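Local structure of endo-N-acetyl-beta-D-glucosaminidase (Hypocrea jecorina, 4AC1) at residues Thr63-Thr68 / Val115-Glu120. The protein cleaves N-linked glycans as a glycoside hydrolase of family 18, deglycosylating the cellulases of its own fungus. Numbering follows the deposited sequence.
With NAG (2-acetamido-2-deoxy-beta-D-glucopyranose), chain C.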
ATOM      1  N   THR A  63     -19.680  -6.653   5.527  1.00  8.61           N
ATOM      2  CA  THR A  63     -18.995  -6.603   6.820  1.00  8.06           C
ATOM      3  C   THR A  63     -17.793  -5.667   6.698  1.00  6.84           C
ATOM      4  O   THR A  63     -17.595  -4.790   7.517  1.00  6.94           O
ATOM      5  CB  THR A  63     -18.543  -8.012   7.305  1.00  8.29           C
ATOM      6  OG1 THR A  63     -19.665  -8.917   7.329  1.00  9.64           O
ATOM      7  CG2 THR A  63     -17.914  -7.937   8.698  1.00  9.57           C
ATOM      8  N   LEU A  64     -17.005  -5.864   5.640  1.00  6.76           N
ATOM      9  CA  LEU A  64     -15.814  -5.048   5.404  1.00  6.76           C
ATOM     10  C   LEU A  64     -16.136  -3.545   5.429  1.00  6.85           C
ATOM     11  O   LEU A  64     -15.542  -2.790   6.200  1.00  6.07           O
ATOM     12  CB  LEU A  64     -15.162  -5.463   4.083  1.00  7.20           C
ATOM     13  CG  LEU A  64     -13.770  -4.924   3.748  1.00  7.44           C
ATOM     14  CD1 LEU A  64     -13.104  -5.806   2.705  1.00  8.03           C
ATOM     15  CD2 LEU A  64     -13.845  -3.487   3.270  1.00  8.91           C
ATOM     16  N   TRP A  65     -17.089  -3.108   4.602  1.00  6.72           N
ATOM     17  CA  TRP A  65     -17.346  -1.668   4.481  1.00  6.98           C
ATOM     18  C   TRP A  65     -17.966  -1.098   5.746  1.00  6.90           C
ATOM     19  O   TRP A  65     -17.666   0.022   6.123  1.00  7.20           O
ATOM     20  CB  TRP A  65     -18.155  -1.310   3.227  1.00  6.78           C
ATOM     21  CG  TRP A  65     -17.409  -1.613   1.948  1.00  6.63           C
ATOM     22  CD1 TRP A  65     -17.791  -2.487   0.954  1.00  5.84           C
ATOM     23  CD2 TRP A  65     -16.126  -1.089   1.541  1.00  6.38           C
ATOM     24  NE1 TRP A  65     -16.845  -2.514  -0.046  1.00  7.62           N
ATOM     25  CE2 TRP A  65     -15.814  -1.673   0.291  1.00  6.50           C
ATOM     26  CE3 TRP A  65     -15.224  -0.174   2.105  1.00  5.91           C
ATOM     27  CZ2 TRP A  65     -14.633  -1.377  -0.398  1.00  7.44           C
ATOM     28  CZ3 TRP A  65     -14.041   0.111   1.411  1.00  5.87           C
ATOM     29  CH2 TRP A  65     -13.765  -0.487   0.179  1.00  8.10           C
ATOM     30  N   ASN A  66     -18.818  -1.883   6.409  1.00  7.08           N
ATOM     31  CA  ASN A  66     -19.339  -1.465   7.706  1.00  6.83           C
ATOM     32  C   ASN A  66     -18.236  -1.253   8.747  1.00  6.49           C
ATOM     33  O   ASN A  66     -18.254  -0.271   9.494  1.00  6.98           O
ATOM     34  CB  ASN A  66     -20.388  -2.442   8.212  1.00  7.60           C
ATOM     35  CG  ASN A  66     -21.754  -2.110   7.686  1.00  7.69           C
ATOM     36  OD1 ASN A  66     -22.402  -1.202   8.184  1.00 10.53           O
ATOM     37  ND2 ASN A  66     -22.186  -2.823   6.665  1.00  9.78           N
ATOM     38  N   GLU A  67     -17.257  -2.153   8.763  1.00  6.57           N
ATOM     39  CA  GLU A  67     -16.129  -2.012   9.690  1.00  6.03           C
ATOM     40  C   GLU A  67     -15.252  -0.792   9.383  1.00  5.51           C
ATOM     41  O   GLU A  67     -14.690  -0.174  10.291  1.00  5.93           O
ATOM     42  CB  GLU A  67     -15.278  -3.291   9.742  1.00  6.17           C
ATOM     43  CG  GLU A  67     -16.010  -4.461  10.400  1.00  5.88           C
ATOM     44  CD  GLU A  67     -15.110  -5.632  10.720  1.00  7.18           C
ATOM     45  OE1 GLU A  67     -14.091  -5.826  10.025  1.00  8.12           O
ATOM     46  OE2 GLU A  67     -15.437  -6.364  11.687  1.00  8.06           O
ATOM     47  N   THR A  68     -15.129  -0.427   8.106  1.00  6.09           N
ATOM     48  CA  THR A  68     -14.251   0.712   7.778  1.00  5.90           C
ATOM     49  C   THR A  68     -14.676   2.018   8.456  1.00  6.01           C
ATOM     50  O   THR A  68     -13.831   2.857   8.765  1.00  5.97           O
ATOM     51  CB  THR A  68     -14.059   0.959   6.254  1.00  6.28           C
ATOM     52  OG1 THR A  68     -15.300   1.355   5.661  1.00  6.71           O
ATOM     53  CG2 THR A  68     -13.488  -0.277   5.537  1.00  7.63           C
ATOM     54  N   VAL A 115     -15.300   7.351  -4.449  1.00  8.25           N
ATOM     55  CA  VAL A 115     -16.416   8.119  -3.885  1.00  8.39           C
ATOM     56  C   VAL A 115     -17.407   7.180  -3.195  1.00  8.36           C
ATOM     57  O   VAL A 115     -17.789   7.423  -2.037  1.00  8.88           O
ATOM     58  CB  VAL A 115     -17.141   8.945  -4.973  1.00  8.64           C
ATOM     59  CG1 VAL A 115     -18.447   9.531  -4.449  1.00 10.63           C
ATOM     60  CG2 VAL A 115     -16.232  10.046  -5.483  1.00  9.43           C
ATOM     61  N   ASN A 116     -17.810   6.117  -3.889  1.00  8.69           N
ATOM     62  CA  ASN A 116     -18.869   5.240  -3.382  1.00  9.31           C
ATOM     63  C   ASN A 116     -18.487   4.501  -2.105  1.00  8.93           C
ATOM     64  O   ASN A 116     -19.346   4.237  -1.254  1.00  9.06           O
ATOM     65  CB  ASN A 116     -19.329   4.247  -4.450  1.00 10.15           C
ATOM     66  CG  ASN A 116     -20.078   4.916  -5.596  1.00 11.99           C
ATOM     67  OD1 ASN A 116     -20.705   5.961  -5.427  1.00 15.34           O
ATOM     68  ND2 ASN A 116     -20.015   4.304  -6.769  1.00 13.85           N
ATOM     69  N   PHE A 117     -17.206   4.172  -1.964  1.00  8.05           N
ATOM     70  CA  PHE A 117     -16.746   3.387  -0.813  1.00  7.89           C
ATOM     71  C   PHE A 117     -16.020   4.249   0.200  1.00  7.57           C
ATOM     72  O   PHE A 117     -15.488   3.756   1.193  1.00  7.41           O
ATOM     73  CB  PHE A 117     -16.014   2.131  -1.293  1.00  8.52           C
ATOM     74  CG  PHE A 117     -16.926   1.245  -2.073  1.00  8.80           C
ATOM     75  CD1 PHE A 117     -17.867   0.455  -1.418  1.00  9.23           C
ATOM     76  CD2 PHE A 117     -16.971   1.323  -3.457  1.00 10.46           C
ATOM     77  CE1 PHE A 117     -18.787  -0.303  -2.133  1.00 10.77           C
ATOM     78  CE2 PHE A 117     -17.889   0.560  -4.180  1.00 11.84           C
ATOM     79  CZ  PHE A 117     -18.797  -0.250  -3.508  1.00 11.09           C
ATOM     80  N   GLN A 118     -16.066   5.556  -0.048  1.00  7.35           N
ATOM     81  CA  GLN A 118     -15.632   6.580   0.896  1.00  8.22           C
ATOM     82  C   GLN A 118     -14.171   6.388   1.319  1.00  8.08           C
ATOM     83  O   GLN A 118     -13.803   6.534   2.491  1.00  8.40           O
ATOM     84  CB  GLN A 118     -16.612   6.676   2.080  1.00  9.05           C
ATOM     85  CG  GLN A 118     -18.030   7.051   1.619  1.00 10.93           C
ATOM     86  CD  GLN A 118     -19.061   7.129   2.733  1.00 13.39           C
ATOM     87  OE1 GLN A 118     -18.978   6.433   3.737  1.00 14.30           O
ATOM     88  NE2 GLN A 118     -20.067   7.968   2.533  1.00 15.18           N
ATOM     89  N   LEU A 119     -13.339   6.101   0.324  1.00  7.36           N
ATOM     90  CA  LEU A 119     -11.914   5.897   0.558  1.00  7.45           C
ATOM     91  C   LEU A 119     -11.194   7.215   0.727  1.00  6.72           C
ATOM     92  O   LEU A 119     -11.566   8.219   0.114  1.00  6.65           O
ATOM     93  CB  LEU A 119     -11.296   5.119  -0.598  1.00  7.54           C
ATOM     94  CG  LEU A 119     -11.889   3.729  -0.841  1.00  7.34           C
ATOM     95  CD1 LEU A 119     -11.238   3.101  -2.063  1.00  6.78           C
ATOM     96  CD2 LEU A 119     -11.737   2.810   0.376  1.00  8.45           C
ATOM     97  N   GLU A 120     -10.158   7.209   1.550  1.00  6.16           N
ATOM     98  CA  GLU A 120      -9.423   8.424   1.869  1.00  6.34           C
ATOM     99  C   GLU A 120      -8.112   8.521   1.110  1.00  5.49           C
ATOM    100  O   GLU A 120      -7.364   9.479   1.262  1.00  6.46           O
ATOM    101  CB  GLU A 120      -9.188   8.497   3.374  1.00  6.66           C
ATOM    102  CG  GLU A 120     -10.516   8.443   4.116  1.00  9.20           C
ATOM    103  CD  GLU A 120     -10.415   8.669   5.593  1.00 11.64           C
ATOM    104  OE1 GLU A 120      -9.895   7.787   6.314  1.00 10.33           O
ATOM    105  OE2 GLU A 120     -10.892   9.726   6.049  1.00 15.29           O
TER
HETATM  106  C1  NAG C 302     -23.491  -2.592   6.097  1.00 11.88           C
HETATM  107  C2  NAG C 302     -23.496  -1.870   4.747  1.00 14.15           C
HETATM  108  C3  NAG C 302     -24.927  -1.699   4.244  1.00 14.27           C
HETATM  109  C4  NAG C 302     -25.591  -3.071   4.177  1.00 14.14           C
HETATM  110  C5  NAG C 302     -25.487  -3.758   5.540  1.00 12.98           C
HETATM  111  C6  NAG C 302     -26.012  -5.184   5.483  1.00 14.41           C
HETATM  112  C7  NAG C 302     -21.802  -0.309   3.993  1.00 14.89           C
HETATM  113  C8  NAG C 302     -21.154   1.024   4.189  1.00 16.12           C
HETATM  114  N2  NAG C 302     -22.799  -0.603   4.833  1.00 13.93           N
HETATM  115  O3  NAG C 302     -24.909  -1.083   2.976  1.00 17.54           O
HETATM  116  O4  NAG C 302     -26.953  -2.956   3.812  1.00 15.98           O
HETATM  117  O5  NAG C 302     -24.132  -3.836   5.967  1.00 11.53           O
HETATM  118  O6  NAG C 302     -26.273  -5.613   6.802  1.00 14.27           O
HETATM  119  O7  NAG C 302     -21.415  -1.071   3.109  1.00 14.57           O
HETATM  120  O   HOH W   1     -14.339   3.480   3.850  1.00 11.77           O
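Trp65 of helix 62-73 packs against Phe117 and Leu119, which sit on the turn leading from helix 100-116 into strand 121-125. The contact thus joins one helix of the outer layer of the family 18 beta/alpha barrel to the turn that ends the next helix. Along helix 62-73, Leu64 comes first and lays CD2 over the middle of the Trp65 indole, 3.7 Å above its plane. The other indole face receives Phe117. Phe117 CB stands over the six-membered ring in a CH-pi contact, 3.8 Å from the centroid, while CD1 comes within 3.4 Å of Trp65 CE2, toward the rim of the indole. The phenyl ring reaches across the five-membered ring with the planes inclined at 31°, neither flat on it nor edge-on. In Trp65, CG lies anti to the carbonyl carbon (chi1 -65°), which carries the indole off the helix to the turn, and NE1 donates a hydrogen bond to Pro56 O. Farther round, Leu119 CD2 meets Trp65 CZ3 obliquely at 3.7 Å. With an alanine in place of Trp65, the space between Leu64 and Phe117 would probably be left unfilled and Pro56 O would lose its indole donor. Next in sequence, Asn66 carries the N-linked NAG through ND2, and the sugar's acetamide O7 lies 3.3 Å from Trp65 CB, so the glycan borders the packed indole. The opposing turn is itself a Schellman motif, in which Gln118, with positive phi, ends helix 100-116 and redirects the chain to Leu119. One turn of helix beyond Trp65, Thr68 supplies the polar link: its OG1 donates to Trp65 O at 2.8 Å and accepts a hydrogen bond from a water, which gives its other hydrogen to Phe117 O at 2.9 Å.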